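Local coordinates for glycoside Hydrolase (Bacteroides uniformis, PDB 5T9X), which probably hydrolyses agarose or related red-algal galactans as a family 16 glycoside hydrolase of a human gut bacterium, at residues 65-70 with 335-340; 172-177 with 314-319; 212-217 with 238-243. All blocks are in the same frame, centred on the assembly; numbering follows the deposited sequence.

Contact 1. Residues 65-70 with 335-340; sequences MKWELQ and RIYKPV
Trp-67 and Tyr-337 carry the tightly packed face of this antiparallel strand pair. Their side chains cross at about a right angle, with CE3 of Trp-67 only 3.4 Å from CB of Tyr-337, while CZ3 of the same indole lies 3.8 Å from CD of Pro-339. Trp-67 CG stands anti to the carbonyl carbon (chi1 -70°), which lays the benzo ring across the opposite strand; its NE1 is bound to Val-59 O, and Tyr-257 meets the indole edge-to-face. Next along, Leu-69 sets CD1 over one face of the Tyr-337 ring, a CH-pi contact 4.1 Å from the centroid. Arg-335 NH1 reaches Tyr-337 OH by a weak bond and is also hydrogen-bonded to Phe-55 O, while NH2 makes a salt bridge with Glu-165.

Four backbone hydrogen bonds couple Lys-66 with Val-340 and Glu-68 with Lys-338, and Gln-70 N adds a fifth to Ile-336 O. The carbonyl oxygen of Glu-68 is gripped twice, from opposite faces of its plane: Lys-338 N reaches it at 3.1 Å and Gln-70 NE2 at 3.0 Å. The bend at chi2 of Gln-70 (-64°) folds its amide back along its own strand and sets OE1 3.4 Å from Lys-338 CD.

The other face is looser and faces solvent. Lys-66 and Glu-68 are exposed there, touching across mainly through Val-340, whose CG2 is 3.8 Å from Glu-68 CB. Lys-338 turns its NZ away, to the carbonyls of Pro-161 and Val-159. Pairing a strand near the N-terminus with the last strand, which carries the sodium ligand Asp-332 farther back, is consistent with the beta-jelly-roll sandwich of family 16 glycoside hydrolases.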
loop_
_atom_site.group_PDB
_atom_site.type_symbol
_atom_site.label_atom_id
_atom_site.label_comp_id
_atom_site.label_asym_id
_atom_site.label_seq_id
_atom_site.Cartn_x
_atom_site.Cartn_y
_atom_site.Cartn_z
ATOM N N MET A 65 -25.132 -13.249 7.526
ATOM C CA MET A 65 -24.199 -12.266 8.074
ATOM C C MET A 65 -24.409 -10.920 7.396
ATOM O O MET A 65 -25.008 -10.841 6.338
ATOM C CB MET A 65 -22.745 -12.716 7.878
ATOM C CG MET A 65 -22.438 -14.151 8.286
ATOM S SD MET A 65 -22.335 -14.410 10.055
ATOM C CE MET A 65 -20.764 -13.666 10.520
ATOM N N LYS A 66 -23.905 -9.870 8.026
ATOM C CA LYS A 66 -23.809 -8.559 7.410
ATOM C C LYS A 66 -22.415 -7.942 7.689
ATOM O O LYS A 66 -21.686 -8.408 8.539
ATOM C CB LYS A 66 -24.931 -7.652 7.940
ATOM C CG LYS A 66 -24.690 -7.181 9.350
ATOM C CD LYS A 66 -25.858 -6.495 10.009
ATOM C CE LYS A 66 -25.457 -6.173 11.439
ATOM N NZ LYS A 66 -26.563 -5.557 12.204
ATOM N N TRP A 67 -22.086 -6.876 6.974
ATOM C CA TRP A 67 -20.831 -6.164 7.131
ATOM C C TRP A 67 -20.966 -5.128 8.217
ATOM O O TRP A 67 -21.955 -4.468 8.258
ATOM C CB TRP A 67 -20.461 -5.459 5.830
ATOM C CG TRP A 67 -20.083 -6.402 4.769
ATOM C CD1 TRP A 67 -20.779 -6.692 3.636
ATOM C CD2 TRP A 67 -18.905 -7.193 4.735
ATOM N NE1 TRP A 67 -20.104 -7.628 2.892
ATOM C CE2 TRP A 67 -18.951 -7.960 3.550
ATOM C CE3 TRP A 67 -17.818 -7.348 5.608
ATOM C CZ2 TRP A 67 -17.950 -8.863 3.207
ATOM C CZ3 TRP A 67 -16.807 -8.227 5.258
ATOM C CH2 TRP A 67 -16.877 -8.973 4.061
ATOM N N GLU A 68 -19.955 -4.974 9.066
ATOM C CA GLU A 68 -19.936 -3.965 10.088
ATOM C C GLU A 68 -18.682 -3.091 9.911
ATOM O O GLU A 68 -17.551 -3.568 9.953
ATOM C CB GLU A 68 -19.959 -4.631 11.457
ATOM C CG GLU A 68 -19.716 -3.719 12.645
ATOM C CD GLU A 68 -19.621 -4.508 13.944
ATOM O OE1 GLU A 68 -20.706 -4.891 14.483
ATOM O OE2 GLU A 68 -18.466 -4.758 14.424
ATOM N N LEU A 69 -18.909 -1.796 9.746
ATOM C CA LEU A 69 -17.836 -0.846 9.601
ATOM C C LEU A 69 -17.017 -0.810 10.886
ATOM O O LEU A 69 -17.581 -0.811 11.963
ATOM C CB LEU A 69 -18.423 0.525 9.320
ATOM C CG LEU A 69 -17.414 1.622 9.034
ATOM C CD1 LEU A 69 -16.735 1.416 7.676
ATOM C CD2 LEU A 69 -18.130 2.955 9.107
ATOM N N GLN A 70 -15.696 -0.781 10.760
ATOM C CA GLN A 70 -14.804 -0.774 11.903
ATOM C C GLN A 70 -14.344 0.642 12.126
ATOM O O GLN A 70 -14.221 1.396 11.172
ATOM C CB GLN A 70 -13.601 -1.682 11.624
ATOM C CG GLN A 70 -13.953 -3.127 11.316
ATOM C CD GLN A 70 -14.616 -3.824 12.497
ATOM O OE1 GLN A 70 -13.970 -4.118 13.489
ATOM N NE2 GLN A 70 -15.897 -4.091 12.387
ATOM N N ARG A 335 -11.621 2.268 4.175
ATOM C CA ARG A 335 -12.720 1.677 4.924
ATOM C C ARG A 335 -12.494 0.203 5.155
ATOM O O ARG A 335 -11.887 -0.452 4.332
ATOM C CB ARG A 335 -14.038 1.928 4.195
ATOM C CG ARG A 335 -14.234 1.178 2.901
ATOM C CD ARG A 335 -15.547 1.590 2.285
ATOM N NE ARG A 335 -15.771 0.958 0.989
ATOM C CZ ARG A 335 -16.954 0.819 0.389
ATOM N NH1 ARG A 335 -18.081 1.208 0.988
ATOM N NH2 ARG A 335 -17.027 0.264 -0.830
ATOM N N ILE A 336 -13.021 -0.302 6.272
ATOM C CA ILE A 336 -12.731 -1.630 6.808
ATOM C C ILE A 336 -14.023 -2.210 7.349
ATOM O O ILE A 336 -14.685 -1.563 8.159
ATOM C CB ILE A 336 -11.739 -1.519 7.972
ATOM C CG1 ILE A 336 -10.506 -0.721 7.555
ATOM C CG2 ILE A 336 -11.296 -2.880 8.467
ATOM C CD1 ILE A 336 -9.488 -0.596 8.656
ATOM N N TYR A 337 -14.385 -3.419 6.909
ATOM C CA TYR A 337 -15.599 -4.103 7.342
ATOM C C TYR A 337 -15.250 -5.515 7.762
ATOM O O TYR A 337 -14.378 -6.164 7.154
ATOM C CB TYR A 337 -16.662 -4.212 6.225
ATOM C CG TYR A 337 -17.167 -2.900 5.647
ATOM C CD1 TYR A 337 -18.363 -2.304 6.098
ATOM C CD2 TYR A 337 -16.458 -2.247 4.631
ATOM C CE1 TYR A 337 -18.825 -1.099 5.561
ATOM C CE2 TYR A 337 -16.908 -1.055 4.106
ATOM C CZ TYR A 337 -18.084 -0.494 4.572
ATOM O OH TYR A 337 -18.498 0.677 4.039
ATOM N N LYS A 338 -15.954 -5.996 8.786
ATOM C CA LYS A 338 -15.905 -7.386 9.191
ATOM C C LYS A 338 -17.309 -7.942 9.153
ATOM O O LYS A 338 -18.269 -7.225 9.429
ATOM C CB LYS A 338 -15.370 -7.527 10.604
ATOM C CG LYS A 338 -13.980 -6.948 10.824
ATOM C CD LYS A 338 -13.549 -7.273 12.256
ATOM C CE LYS A 338 -12.360 -8.216 12.330
ATOM N NZ LYS A 338 -12.416 -9.548 11.695
ATOM N N PRO A 339 -17.435 -9.226 8.828
ATOM C CA PRO A 339 -18.714 -9.911 8.914
ATOM C C PRO A 339 -19.185 -10.161 10.357
ATOM O O PRO A 339 -18.398 -10.537 11.195
ATOM C CB PRO A 339 -18.458 -11.228 8.183
ATOM C CG PRO A 339 -17.005 -11.430 8.169
ATOM C CD PRO A 339 -16.331 -10.141 8.529
ATOM N N VAL A 340 -20.453 -9.892 10.633
ATOM C CA VAL A 340 -21.095 -10.171 11.931
ATOM C C VAL A 340 -22.489 -10.749 11.685
ATOM O O VAL A 340 -23.027 -10.640 10.561
ATOM C CB VAL A 340 -21.212 -8.911 12.813
ATOM C CG1 VAL A 340 -19.828 -8.398 13.190
ATOM C CG2 VAL A 340 -21.996 -7.807 12.123
#

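Contact 2. Residues 172-177 with 314-319; sequences NSTMAS and LSPTNK
Thr-174 gives the one hydrogen bond between these two segments, from OG1 to Leu-314 O at 2.8 Å. The hydroxyl approaches from above the carbonyl plane, 41° out of it. It is put there by a chi1 of 57°, which wedges OG1 between the backbone N and the carbonyl carbon and turns CG2 toward Leu-314 CD2, 4.1 Å off. With a valine in place of Thr-174, Leu-314 O would probably lose its hydroxyl donor in a buried setting, and the two segments the polar tie between them.

The apolar contact is made by Met-175, whose CG lies 3.7 Å from Pro-316 CG; its sulfur, brought round by bends at chi2 and chi3, also rests against the ring. The same Pro-316 CG touches the threonine hydroxyl in plain van der Waals contact, 3.5 Å from Thr-174 OG1.

Bonds within and around the segments fix their shape. Ser-173 OG accepts from Met-175 N at 3.3 Å and is also bonded to Asn-327 OD1, while Arg-309 NH2 donates to Thr-174 O. The Ser-173 bond makes an ST turn just before strand 176-182, and Thr-174 and Met-175 of this turn meet the loop that precedes strand 329-341, the last of the fold.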
loop_
_atom_site.group_PDB
_atom_site.type_symbol
_atom_site.label_atom_id
_atom_site.label_comp_id
_atom_site.label_asym_id
_atom_site.label_seq_id
_atom_site.Cartn_x
_atom_site.Cartn_y
_atom_site.Cartn_z
ATOM N N ASN A 172 1.904 10.310 -9.689
ATOM C CA ASN A 172 2.530 10.390 -11.012
ATOM C C ASN A 172 4.051 10.553 -10.837
ATOM O O ASN A 172 4.617 11.600 -11.109
ATOM C CB ASN A 172 1.916 11.533 -11.813
ATOM C CG ASN A 172 2.422 11.615 -13.262
ATOM O OD1 ASN A 172 3.148 10.765 -13.780
ATOM N ND2 ASN A 172 2.039 12.675 -13.911
ATOM N N SER A 173 4.683 9.460 -10.428
ATOM C CA SER A 173 6.019 9.448 -9.869
ATOM C C SER A 173 6.673 8.090 -10.092
ATOM O O SER A 173 5.998 7.055 -10.195
ATOM C CB SER A 173 5.909 9.703 -8.378
ATOM O OG SER A 173 7.186 9.955 -7.824
ATOM N N THR A 174 7.993 8.066 -10.169
ATOM C CA THR A 174 8.683 6.767 -10.159
ATOM C C THR A 174 8.686 6.128 -8.748
ATOM O O THR A 174 8.970 4.956 -8.595
ATOM C CB THR A 174 10.109 6.894 -10.708
ATOM O OG1 THR A 174 10.842 7.855 -9.942
ATOM C CG2 THR A 174 10.069 7.315 -12.156
ATOM N N MET A 175 8.380 6.913 -7.730
ATOM C CA MET A 175 8.133 6.389 -6.383
ATOM C C MET A 175 6.992 5.381 -6.384
ATOM O O MET A 175 6.026 5.529 -7.127
ATOM C CB MET A 175 7.716 7.525 -5.448
ATOM C CG MET A 175 8.728 8.655 -5.252
ATOM S SD MET A 175 10.112 8.107 -4.243
ATOM C CE MET A 175 9.364 8.149 -2.614
ATOM N N ALA A 176 7.090 4.386 -5.514
ATOM C CA ALA A 176 5.976 3.495 -5.234
ATOM C C ALA A 176 4.932 4.228 -4.402
ATOM O O ALA A 176 5.290 4.952 -3.483
ATOM C CB ALA A 176 6.459 2.271 -4.487
ATOM N N SER A 177 3.661 4.052 -4.757
ATOM C CA SER A 177 2.517 4.442 -3.912
ATOM C C SER A 177 1.926 3.154 -3.329
ATOM O O SER A 177 1.624 2.219 -4.093
ATOM C CB SER A 177 1.466 5.155 -4.750
ATOM O OG SER A 177 1.994 6.286 -5.428
ATOM N N LEU A 314 15.694 4.492 -11.453
ATOM C CA LEU A 314 14.299 4.957 -11.319
ATOM C C LEU A 314 14.017 5.744 -10.033
ATOM O O LEU A 314 12.855 5.932 -9.666
ATOM C CB LEU A 314 13.318 3.783 -11.518
ATOM C CG LEU A 314 13.295 3.384 -12.988
ATOM C CD1 LEU A 314 12.951 1.930 -13.166
ATOM C CD2 LEU A 314 12.315 4.230 -13.753
ATOM N N SER A 315 15.058 6.221 -9.351
ATOM C CA SER A 315 14.874 7.176 -8.264
ATOM C C SER A 315 14.395 8.477 -8.934
ATOM O O SER A 315 14.768 8.742 -10.073
ATOM C CB SER A 315 16.169 7.372 -7.491
ATOM O OG SER A 315 16.014 8.281 -6.401
ATOM N N PRO A 316 13.500 9.249 -8.282
ATOM C CA PRO A 316 13.062 10.499 -8.919
ATOM C C PRO A 316 14.176 11.536 -9.003
ATOM O O PRO A 316 14.917 11.722 -8.035
ATOM C CB PRO A 316 11.965 11.024 -7.995
ATOM C CG PRO A 316 11.595 9.891 -7.143
ATOM C CD PRO A 316 12.757 8.973 -7.044
ATOM N N THR A 317 14.261 12.214 -10.148
ATOM C CA THR A 317 15.268 13.271 -10.380
ATOM C C THR A 317 14.876 14.524 -9.615
ATOM O O THR A 317 13.708 14.731 -9.284
ATOM C CB THR A 317 15.403 13.626 -11.890
ATOM O OG1 THR A 317 14.193 14.244 -12.367
ATOM C CG2 THR A 317 15.695 12.389 -12.728
ATOM N N ASN A 318 15.846 15.380 -9.348
ATOM C CA ASN A 318 15.546 16.670 -8.725
ATOM C C ASN A 318 14.543 17.496 -9.581
ATOM O O ASN A 318 13.686 18.203 -9.031
ATOM C CB ASN A 318 16.848 17.443 -8.469
ATOM C CG ASN A 318 17.694 16.807 -7.381
ATOM O OD1 ASN A 318 17.269 16.728 -6.240
ATOM N ND2 ASN A 318 18.888 16.354 -7.727
ATOM N N LYS A 319 14.641 17.374 -10.916
ATOM C CA LYS A 319 13.745 18.094 -11.838
ATOM C C LYS A 319 12.298 17.596 -11.661
ATOM O O LYS A 319 11.409 18.409 -11.422
ATOM C CB LYS A 319 14.227 17.983 -13.295
ATOM C CG LYS A 319 13.695 19.063 -14.233
#

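Contact 3. Residues 212-217 with 238-243; sequences PDRIHL and WYKDVN
His-216 and Trp-238 stack face to face, offset, on one side of a two-stranded antiparallel ladder. The imidazole lies over the six-membered ring of the indole with centroids 4.1 Å apart and planes at 15°, and His-216 CD2 comes to 3.3 Å from Trp-238 CE2. His-216 CB sits over the same indole face as a CH-pi donor. The imidazole ND1 is bonded to Glu-194, and Tyr-210 also stacks on Trp-238.

Arg-214 can be followed outward from this pair. Its CB lies near the plane of the indole, at the edge, 4.0 Å from Trp-238 CE3. A bend at chi2 (-85°) brings CD to 3.5 Å from Trp-238 O, and beyond it NE lies 3.7 Å from Lys-240 CE, where the two chains cross at a slant. CZ and NH2 have that same CE over one face of the guanidinium. At the tip NH1 donates to Trp-238 O at 3.0 Å, the acceptor lying close to the guanidinium plane. NH2 ends 3.5 Å from Lys-240 NZ, a pairing of like charges that is probably unfavourable.

Ile-215 and Tyr-239, whose side chains lie on the other face of the ladder, exchange two backbone hydrogen bonds. On that face Leu-217 CD1 packs 3.6 Å from Tyr-239 CB. Asp-213 and Lys-240 run side by side past the ladder's end, where a water lies between Asp-213 O and Asp-241 N.

This is the open end of the beta hairpin of strands 215-224 and 227-239. Glu-194 closes the EIDIIE sequence that matches the family 16 signature, so the His-216 and Trp-238 stack probably lies beside the active-site cleft.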
loop_
_atom_site.group_PDB
_atom_site.type_symbol
_atom_site.label_atom_id
_atom_site.label_comp_id
_atom_site.label_asym_id
_atom_site.label_seq_id
_atom_site.Cartn_x
_atom_site.Cartn_y
_atom_site.Cartn_z
ATOM N N PRO A 212 2.618 2.187 -15.653
ATOM C CA PRO A 212 1.500 2.838 -14.997
ATOM C C PRO A 212 0.127 2.291 -15.373
ATOM O O PRO A 212 -0.888 2.837 -14.924
ATOM C CB PRO A 212 1.653 4.292 -15.455
ATOM C CG PRO A 212 2.236 4.184 -16.821
ATOM C CD PRO A 212 3.182 3.024 -16.736
ATOM N N ASP A 213 0.097 1.256 -16.212
ATOM C CA ASP A 213 -1.105 0.451 -16.462
ATOM C C ASP A 213 -1.258 -0.747 -15.490
ATOM O O ASP A 213 -2.209 -1.550 -15.638
ATOM C CB ASP A 213 -1.126 -0.044 -17.922
ATOM C CG ASP A 213 0.015 -1.026 -18.248
ATOM O OD1 ASP A 213 1.149 -0.928 -17.680
ATOM O OD2 ASP A 213 -0.212 -1.894 -19.122
ATOM N N ARG A 214 -0.352 -0.863 -14.508
ATOM C CA ARG A 214 -0.343 -2.004 -13.574
ATOM C C ARG A 214 -0.521 -1.596 -12.133
ATOM O O ARG A 214 -0.003 -0.562 -11.674
ATOM C CB ARG A 214 0.967 -2.800 -13.634
ATOM C CG ARG A 214 1.364 -3.288 -15.003
ATOM C CD ARG A 214 0.734 -4.598 -15.395
ATOM N NE ARG A 214 1.210 -4.953 -16.726
ATOM C CZ ARG A 214 1.331 -6.187 -17.211
ATOM N NH1 ARG A 214 0.993 -7.261 -16.497
ATOM N NH2 ARG A 214 1.797 -6.354 -18.454
ATOM N N ILE A 215 -1.222 -2.466 -11.417
ATOM C CA ILE A 215 -1.215 -2.480 -9.956
ATOM C C ILE A 215 -0.697 -3.858 -9.537
ATOM O O ILE A 215 -1.156 -4.866 -10.048
ATOM C CB ILE A 215 -2.621 -2.279 -9.384
ATOM C CG1 ILE A 215 -3.288 -1.050 -9.993
ATOM C CG2 ILE A 215 -2.559 -2.114 -7.860
ATOM C CD1 ILE A 215 -4.777 -1.019 -9.719
ATOM N N HIS A 216 0.261 -3.882 -8.616
ATOM C CA HIS A 216 0.748 -5.125 -8.013
ATOM C C HIS A 216 -0.160 -5.538 -6.868
ATOM O O HIS A 216 -0.258 -4.830 -5.883
ATOM C CB HIS A 216 2.171 -4.923 -7.493
ATOM C CG HIS A 216 2.890 -6.193 -7.172
ATOM N ND1 HIS A 216 3.791 -6.289 -6.134
ATOM C CD2 HIS A 216 2.850 -7.414 -7.750
ATOM C CE1 HIS A 216 4.275 -7.519 -6.084
ATOM N NE2 HIS A 216 3.721 -8.220 -7.054
ATOM N N LEU A 217 -0.814 -6.678 -7.031
ATOM C CA LEU A 217 -1.688 -7.277 -6.047
ATOM C C LEU A 217 -0.977 -8.523 -5.513
ATOM O O LEU A 217 -0.853 -9.530 -6.211
ATOM C CB LEU A 217 -2.981 -7.698 -6.705
ATOM C CG LEU A 217 -3.712 -6.625 -7.490
ATOM C CD1 LEU A 217 -4.821 -7.263 -8.296
ATOM C CD2 LEU A 217 -4.288 -5.543 -6.574
ATOM N N TRP A 238 0.484 -8.880 -11.403
ATOM C CA TRP A 238 0.597 -7.511 -11.920
ATOM C C TRP A 238 -0.623 -7.200 -12.779
ATOM O O TRP A 238 -0.637 -7.493 -13.969
ATOM C CB TRP A 238 1.912 -7.281 -12.665
ATOM C CG TRP A 238 3.092 -7.274 -11.755
ATOM C CD1 TRP A 238 3.779 -8.354 -11.345
ATOM C CD2 TRP A 238 3.688 -6.149 -11.120
ATOM N NE1 TRP A 238 4.804 -7.978 -10.504
ATOM C CE2 TRP A 238 4.759 -6.630 -10.341
ATOM C CE3 TRP A 238 3.425 -4.787 -11.130
ATOM C CZ2 TRP A 238 5.579 -5.804 -9.588
ATOM C CZ3 TRP A 238 4.230 -3.951 -10.382
ATOM C CH2 TRP A 238 5.308 -4.466 -9.618
ATOM N N TYR A 239 -1.632 -6.602 -12.131
ATOM C CA TYR A 239 -2.948 -6.419 -12.695
ATOM C C TYR A 239 -3.000 -5.301 -13.711
ATOM O O TYR A 239 -2.629 -4.182 -13.435
ATOM C CB TYR A 239 -4.003 -6.137 -11.605
ATOM C CG TYR A 239 -5.377 -6.007 -12.195
ATOM C CD1 TYR A 239 -5.984 -7.105 -12.804
ATOM C CD2 TYR A 239 -6.036 -4.785 -12.227
ATOM C CE1 TYR A 239 -7.229 -7.002 -13.411
ATOM C CE2 TYR A 239 -7.286 -4.657 -12.823
ATOM C CZ TYR A 239 -7.882 -5.776 -13.424
ATOM O OH TYR A 239 -9.126 -5.681 -14.016
ATOM N N LYS A 240 -3.525 -5.639 -14.872
ATOM C CA LYS A 240 -3.761 -4.724 -15.980
ATOM C C LYS A 240 -5.199 -4.991 -16.360
ATOM O O LYS A 240 -5.572 -6.156 -16.429
ATOM C CB LYS A 240 -2.849 -5.161 -17.118
ATOM C CG LYS A 240 -2.620 -4.183 -18.233
ATOM C CD LYS A 240 -2.288 -4.915 -19.545
ATOM C CE LYS A 240 -1.108 -5.882 -19.415
ATOM N NZ LYS A 240 -0.951 -6.932 -20.471
ATOM N N ASP A 241 -6.018 -3.960 -16.554
ATOM C CA ASP A 241 -7.371 -4.195 -17.123
ATOM C C ASP A 241 -7.365 -4.190 -18.652
ATOM O O ASP A 241 -6.380 -3.786 -19.301
ATOM C CB ASP A 241 -8.493 -3.306 -16.511
ATOM C CG ASP A 241 -8.462 -1.826 -16.952
ATOM O OD1 ASP A 241 -7.615 -1.382 -17.796
ATOM O OD2 ASP A 241 -9.318 -1.088 -16.382
ATOM N N VAL A 242 -8.467 -4.674 -19.200
ATOM C CA VAL A 242 -8.603 -4.847 -20.640
ATOM C C VAL A 242 -8.515 -3.540 -21.461
ATOM O O VAL A 242 -8.034 -3.566 -22.577
ATOM C CB VAL A 242 -9.867 -5.670 -20.979
ATOM C CG1 VAL A 242 -11.124 -5.032 -20.376
ATOM C CG2 VAL A 242 -9.975 -5.857 -22.489
ATOM N N ASN A 243 -8.902 -2.411 -20.868
ATOM C CA ASN A 243 -8.878 -1.084 -21.526
ATOM C C ASN A 243 -7.548 -0.373 -21.467
ATOM O O ASN A 243 -7.418 0.674 -22.054
ATOM C CB ASN A 243 -9.899 -0.138 -20.882
ATOM C CG ASN A 243 -11.274 -0.766 -20.759
ATOM O OD1 ASN A 243 -11.601 -1.385 -19.727
ATOM N ND2 ASN A 243 -12.077 -0.658 -21.827
HETATM O O HOH W 1 -4.674 -1.038 -16.762
#

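Overall arrangement
Along the chain the three contacts fit one within another: contact 1 spans nearly the whole fold, contact 2 falls between its segments, and contact 3 between those of contact 2. Contact 1 belongs to the sheet built on strand 329-341, whereas contacts 2 and 3 both reach the other sheet, through strand 176-182 and the hairpin 215-224/227-239, linked by strand 188-195. Between centres, contact 1 is about 36 Å from contact 2, across the chain's centre, and about 27 Å from contact 3; contacts 2 and 3 are about 19 Å apart. Contact 1 pairs the first strand with the last, contact 2 joins a turn to the loop before that last strand, and contact 3 probably lies by the active-site cleft.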